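PDB 6ULO: DUF7790 domain-containing protein from Leptospira interrogans serogroup Icterohaemorrhagiae serovar copenhageni, which is of unknown function but is predicted to carry a transmembrane helix and probably has a domain related to the NADP-binding Rossmann folds. Local coordinates for residues A[245-250]-A[280-285]; A[50-55]-A[264-269]. All coordinates share one frame; numbering follows the deposited sequence. Where two conformers were deposited one is given.

Interaction 1. Residues A[245-250]-A[280-285]; sequences VSESSL and VQKISN
The carbonyl oxygen S249 O is gripped from several directions where strand 277-282 gives way to helix 283-291. I283 N donates to S249 O at 2.9 Å and 158°, lying well above the carbonyl plane (44° out of it). K282 CA adds a CA-H...O contact to S249 O at 3.2 Å. Water 1 lies 3.0 Å from S249 O and accepts from S284 N; S246 O is a further possible acceptor, though the water cannot serve every acceptor near it at once. Two amides of the helix's first turn, I283 N and S284 N, are thus satisfied, K282 being the N-cap residue. L250 and K282 form an antiparallel, non-hydrogen-bonded pair with diverging side chains, and L250 CA makes a second CA-H...O contact, to Q281 O at 3.4 Å. Their strands are neighbours in the mixed, probably Rossmann-like sheet.

Apolar groups pack around this pair. I283 lays CG1 and CD1 along S249 and L250, while its CG2, anti to the backbone N, meets V245 CG1 at 3.7 Å. L250 CD1 approaches V280 CB, and its CD2 rests against the Q281-K282 peptide. The K282 chain runs extended past E247 O to a salt bridge between its NZ and E247 OE2; E247 reaches it through a bend at chi2 (-81°). The modelled separation is too short to be trusted. A second water links E247 O to S284 OG. Backbone and water bonds to the turn S246-S249 thus hold the helix start, with the charged pair a less certain addition.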
loop_
_atom_site.group_PDB
_atom_site.type_symbol
_atom_site.label_atom_id
_atom_site.label_comp_id
_atom_site.label_asym_id
_atom_site.label_seq_id
_atom_site.Cartn_x
_atom_site.Cartn_y
_atom_site.Cartn_z
ATOM N N VAL A 245 -13.906 -3.959 -9.975
ATOM C CA VAL A 245 -12.662 -3.540 -10.610
ATOM C C VAL A 245 -12.949 -2.876 -11.945
ATOM O O VAL A 245 -14.006 -3.063 -12.543
ATOM C CB VAL A 245 -11.679 -4.719 -10.792
ATOM C CG1 VAL A 245 -11.373 -5.345 -9.453
ATOM C CG2 VAL A 245 -12.263 -5.764 -11.734
ATOM N N SER A 246 -12.004 -2.039 -12.372
ATOM C CA SER A 246 -11.990 -1.444 -13.699
ATOM C C SER A 246 -11.247 -2.370 -14.662
ATOM O O SER A 246 -10.481 -3.241 -14.246
ATOM C CB SER A 246 -11.301 -0.067 -13.657
ATOM O OG SER A 246 -9.925 -0.125 -13.258
ATOM N N GLU A 247 -11.477 -2.164 -15.965
ATOM C CA GLU A 247 -10.761 -2.934 -16.979
ATOM C C GLU A 247 -9.251 -2.803 -16.816
ATOM O O GLU A 247 -8.498 -3.760 -17.055
ATOM C CB GLU A 247 -11.180 -2.465 -18.381
ATOM C CG GLU A 247 -10.616 -3.299 -19.523
ATOM C CD GLU A 247 -9.177 -2.948 -19.921
ATOM O OE1 GLU A 247 -8.728 -1.799 -19.678
ATOM O OE2 GLU A 247 -8.489 -3.837 -20.489
ATOM N N SER A 248 -8.782 -1.629 -16.414
ATOM C CA SER A 248 -7.351 -1.354 -16.343
ATOM C C SER A 248 -6.762 -1.633 -14.966
ATOM O O SER A 248 -5.552 -1.546 -14.799
ATOM C CB SER A 248 -7.089 0.105 -16.700
ATOM O OG SER A 248 -7.738 0.943 -15.761
ATOM N N SER A 249 -7.577 -2.029 -13.999
ATOM C CA SER A 249 -7.135 -2.196 -12.614
ATOM C C SER A 249 -6.007 -3.217 -12.527
ATOM O O SER A 249 -6.057 -4.255 -13.197
ATOM C CB SER A 249 -8.307 -2.707 -11.767
ATOM O OG SER A 249 -9.430 -1.844 -11.844
ATOM N N LEU A 250 -5.009 -2.952 -11.661
ATOM C CA LEU A 250 -3.823 -3.803 -11.530
ATOM C C LEU A 250 -3.603 -4.303 -10.109
ATOM O O LEU A 250 -3.834 -3.574 -9.128
ATOM C CB LEU A 250 -2.533 -3.033 -11.908
ATOM C CG LEU A 250 -2.381 -2.657 -13.362
ATOM C CD1 LEU A 250 -1.050 -1.933 -13.569
ATOM C CD2 LEU A 250 -2.465 -3.904 -14.248
ATOM N N VAL A 280 3.183 -6.827 -12.241
ATOM C CA VAL A 280 1.822 -6.296 -12.335
ATOM C C VAL A 280 0.951 -7.300 -13.094
ATOM O O VAL A 280 1.444 -8.131 -13.865
ATOM C CB VAL A 280 1.761 -4.894 -12.977
ATOM C CG1 VAL A 280 2.555 -3.947 -12.145
ATOM C CG2 VAL A 280 2.276 -4.933 -14.404
ATOM N N GLN A 281 -0.358 -7.199 -12.882
ATOM C CA GLN A 281 -1.302 -8.160 -13.443
ATOM C C GLN A 281 -2.673 -7.526 -13.344
ATOM O O GLN A 281 -3.050 -7.053 -12.271
ATOM C CB GLN A 281 -1.281 -9.449 -12.613
ATOM C CG GLN A 281 -2.322 -10.482 -12.995
ATOM C CD GLN A 281 -2.190 -11.773 -12.202
ATOM O OE1 GLN A 281 -1.560 -11.803 -11.126
ATOM N NE2 GLN A 281 -2.776 -12.851 -12.731
ATOM N N LYS A 282 -3.440 -7.528 -14.419
ATOM C CA LYS A 282 -4.797 -6.988 -14.277
ATOM C C LYS A 282 -5.563 -7.760 -13.208
ATOM O O LYS A 282 -5.473 -8.989 -13.131
ATOM C CB LYS A 282 -5.544 -7.037 -15.617
ATOM C CG LYS A 282 -5.139 -5.914 -16.587
ATOM C CD LYS A 282 -5.932 -5.945 -17.875
ATOM C CE LYS A 282 -5.676 -4.699 -18.714
ATOM N NZ LYS A 282 -6.400 -4.730 -20.005
ATOM N N ILE A 283 -6.323 -7.037 -12.368
ATOM C CA ILE A 283 -7.094 -7.742 -11.335
ATOM C C ILE A 283 -8.082 -8.722 -11.960
ATOM O O ILE A 283 -8.286 -9.829 -11.447
ATOM C CB ILE A 283 -7.796 -6.776 -10.366
ATOM C CG1 ILE A 283 -6.824 -5.781 -9.760
ATOM C CG2 ILE A 283 -8.421 -7.558 -9.249
ATOM C CD1 ILE A 283 -7.468 -4.800 -8.786
ATOM N N SER A 284 -8.672 -8.362 -13.102
ATOM C CA SER A 284 -9.567 -9.304 -13.782
ATOM C C SER A 284 -8.831 -10.582 -14.175
ATOM O O SER A 284 -9.388 -11.687 -14.075
ATOM C CB SER A 284 -10.162 -8.656 -15.027
ATOM O OG SER A 284 -9.129 -8.329 -15.938
ATOM N N ASN A 285 -7.589 -10.450 -14.651
ATOM C CA ASN A 285 -6.775 -11.619 -14.982
ATOM C C ASN A 285 -6.480 -12.433 -13.727
ATOM O O ASN A 285 -6.636 -13.661 -13.713
ATOM C CB ASN A 285 -5.488 -11.147 -15.678
ATOM C CG ASN A 285 -4.552 -12.301 -16.057
ATOM O OD1 ASN A 285 -3.915 -12.889 -15.191
ATOM N ND2 ASN A 285 -4.456 -12.611 -17.356
HETATM O O HOH W 1 -8.542 -5.582 -14.126
HETATM O O HOH W 2 -9.611 -6.179 -17.506
#

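Interaction 2. Residues A[50-55]-A[264-269]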
loop_
_atom_site.group_PDB
_atom_site.type_symbol
_atom_site.label_atom_id
_atom_site.label_comp_id
_atom_site.label_asym_id
_atom_site.label_seq_id
_atom_site.Cartn_x
_atom_site.Cartn_y
_atom_site.Cartn_z
ATOM N N GLU A 50 11.675 -2.396 -0.802
ATOM C CA GLU A 50 11.601 -2.484 -2.260
ATOM C C GLU A 50 12.184 -1.195 -2.832
ATOM O O GLU A 50 11.579 -0.126 -2.698
ATOM C CB GLU A 50 10.138 -2.686 -2.676
ATOM C CG GLU A 50 9.646 -4.039 -2.098
ATOM C CD GLU A 50 8.118 -4.270 -2.145
ATOM O OE1 GLU A 50 7.375 -3.344 -2.557
ATOM O OE2 GLU A 50 7.656 -5.401 -1.784
ATOM N N ASP A 51 13.339 -1.286 -3.496
ATOM C CA ASP A 51 14.101 -0.113 -3.925
ATOM C C ASP A 51 13.869 0.304 -5.369
ATOM O O ASP A 51 14.469 1.294 -5.812
ATOM C CB ASP A 51 15.605 -0.339 -3.749
ATOM C CG ASP A 51 15.997 -0.551 -2.311
ATOM O OD1 ASP A 51 15.344 0.032 -1.423
ATOM O OD2 ASP A 51 16.936 -1.346 -2.053
ATOM N N ARG A 52 13.036 -0.407 -6.133
ATOM C CA ARG A 52 12.829 -0.080 -7.528
ATOM C C ARG A 52 11.354 0.065 -7.842
ATOM O O ARG A 52 10.900 -0.294 -8.926
ATOM C CB ARG A 52 13.524 -1.074 -8.468
ATOM C CG ARG A 52 15.070 -1.037 -8.371
ATOM C CD ARG A 52 15.659 0.353 -8.675
ATOM N NE ARG A 52 15.073 1.015 -9.835
ATOM C CZ ARG A 52 15.374 0.754 -11.114
ATOM N NH1 ARG A 52 16.246 -0.203 -11.428
ATOM N NH2 ARG A 52 14.783 1.449 -12.091
ATOM N N LEU A 53 10.595 0.693 -6.933
ATOM C CA LEU A 53 9.180 0.920 -7.204
ATOM C C LEU A 53 8.980 1.805 -8.418
ATOM O O LEU A 53 7.907 1.771 -9.019
ATOM C CB LEU A 53 8.486 1.512 -5.979
ATOM C CG LEU A 53 8.449 0.559 -4.787
ATOM C CD1 LEU A 53 8.132 1.338 -3.500
ATOM C CD2 LEU A 53 7.421 -0.557 -5.028
ATOM N N ASP A 54 9.993 2.601 -8.801
ATOM C CA ASP A 54 9.852 3.422 -9.985
ATOM C C ASP A 54 9.588 2.611 -11.246
ATOM O O ASP A 54 9.039 3.155 -12.209
ATOM C CB ASP A 54 11.096 4.299 -10.199
ATOM C CG ASP A 54 12.392 3.505 -10.292
ATOM O OD1 ASP A 54 12.738 2.776 -9.322
ATOM O OD2 ASP A 54 13.073 3.614 -11.331
ATOM N N LEU A 55 9.953 1.322 -11.265
ATOM C CA LEU A 55 9.626 0.497 -12.429
ATOM C C LEU A 55 8.125 0.389 -12.639
ATOM O O LEU A 55 7.679 0.045 -13.734
ATOM C CB LEU A 55 10.207 -0.901 -12.264
ATOM C CG LEU A 55 11.741 -0.939 -12.230
ATOM C CD1 LEU A 55 12.183 -2.364 -11.857
ATOM C CD2 LEU A 55 12.335 -0.519 -13.577
ATOM N N TRP A 264 16.284 -10.148 -10.005
ATOM C CA TRP A 264 16.027 -9.004 -9.134
ATOM C C TRP A 264 16.445 -7.722 -9.837
ATOM O O TRP A 264 17.477 -7.663 -10.509
ATOM C CB TRP A 264 16.771 -9.167 -7.808
ATOM C CG TRP A 264 16.321 -10.401 -7.098
ATOM C CD1 TRP A 264 15.181 -11.111 -7.337
ATOM C CD2 TRP A 264 17.027 -11.105 -6.079
ATOM N NE1 TRP A 264 15.112 -12.186 -6.498
ATOM C CE2 TRP A 264 16.252 -12.226 -5.733
ATOM C CE3 TRP A 264 18.261 -10.909 -5.445
ATOM C CZ2 TRP A 264 16.647 -13.139 -4.756
ATOM C CZ3 TRP A 264 18.657 -11.814 -4.476
ATOM C CH2 TRP A 264 17.857 -12.921 -4.142
ATOM N N SER A 265 15.643 -6.687 -9.697
ATOM C CA SER A 265 15.902 -5.457 -10.423
ATOM C C SER A 265 17.269 -4.891 -10.061
ATOM O O SER A 265 17.676 -4.953 -8.892
ATOM C CB SER A 265 14.837 -4.418 -10.067
ATOM O OG SER A 265 13.553 -4.961 -10.311
ATOM N N PRO A 266 17.996 -4.336 -11.033
ATOM C CA PRO A 266 19.211 -3.583 -10.705
ATOM C C PRO A 266 18.917 -2.528 -9.641
ATOM O O PRO A 266 17.912 -1.804 -9.703
ATOM C CB PRO A 266 19.604 -2.937 -12.047
ATOM C CG PRO A 266 18.880 -3.663 -13.082
ATOM C CD PRO A 266 17.637 -4.235 -12.452
ATOM N N GLY A 267 19.797 -2.447 -8.642
ATOM C CA GLY A 267 19.623 -1.507 -7.567
ATOM C C GLY A 267 18.911 -2.064 -6.360
ATOM O O GLY A 267 18.782 -1.350 -5.369
ATOM N N SER A 268 18.462 -3.328 -6.408
ATOM C CA SER A 268 17.719 -3.909 -5.291
ATOM C C SER A 268 18.555 -4.016 -4.025
ATOM O O SER A 268 17.997 -4.212 -2.939
ATOM C CB SER A 268 17.233 -5.316 -5.643
ATOM O OG SER A 268 16.237 -5.296 -6.627
ATOM N N GLU A 269 19.879 -3.937 -4.145
ATOM C CA GLU A 269 20.778 -4.264 -3.054
ATOM C C GLU A 269 20.848 -3.191 -1.978
ATOM O O GLU A 269 21.510 -3.422 -0.960
ATOM C CB GLU A 269 22.191 -4.487 -3.601
ATOM C CG GLU A 269 22.889 -3.206 -4.111
ATOM C CD GLU A 269 22.511 -2.809 -5.535
ATOM O OE1 GLU A 269 21.754 -3.550 -6.206
ATOM O OE2 GLU A 269 22.985 -1.726 -5.986
HETATM O O HOH W 3 15.022 -3.755 -2.917
#
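A type II beta turn, S265 to S268, in the long connection between strands 249-255 and 277-282 docks against the loop that precedes helix 57-60. R52 does most of the joining. Its NH1 gives a nearly straight bond to P266 O, 2.9 Å long at 163°, with the oxygen in the guanidinium plane and NH1 tilted 23° from the carbonyl plane. The same guanidinium forms a side-on, two-nitrogen salt bridge with D54, R52 NE to D54 OD1 at 3.0 Å and R52 NH2 to D54 OD2 at 2.9 Å, so three bonds at its edge fix its rotation. Bends at chi2 (-58°) and chi3 curl the R52 chain and bring CG and CD against P266 O. One face of the guanidinium is met by L55 CG, near the rim, and Y167 makes a cation-pi contact.

S265 CB touches both R52 CG and L55 CD1, each 3.8 Å away. Within the turn, S265 O receives both S268 N and S268 OG, the latter at 2.7 Å, while G267 takes up the positive phi of the third turn position. At the other end of the contact, D51 CB lies 3.7 Å from G267 O, and water 3 bridges D51 N and S268 O. D51 OD1 has a salt bridge to R156 and a hydrogen bond to S271; D51 OD2 is also hydrogen-bonded to a residue flanking the segments.

Among its neighbours, the joint lies between helix 139-166, which supplies R156 and touches D51 through T159 and L163, and strand 277-282, whose Y278 packs on L55 and S265 and bonds through its hydroxyl to R52 N.

Overall arrangement
Interactions 1 and 2 lie in one DUF7790 domain, with centres 23 Å apart and nearest atoms about 7 Å apart, and do not touch. Their segments alternate along the chain: 50-55, 245-250, 264-269, 280-285. Both involve the antiparallel strands 249-255 and 277-282 of the mixed sheet, or the loop between them. Interaction 1 lies at the open end of this pair, where the first strand begins and the second runs into helix 283-291. Interaction 2 joins the middle of the long connecting loop to a far earlier part of the chain, 50-55, beside helix 139-166.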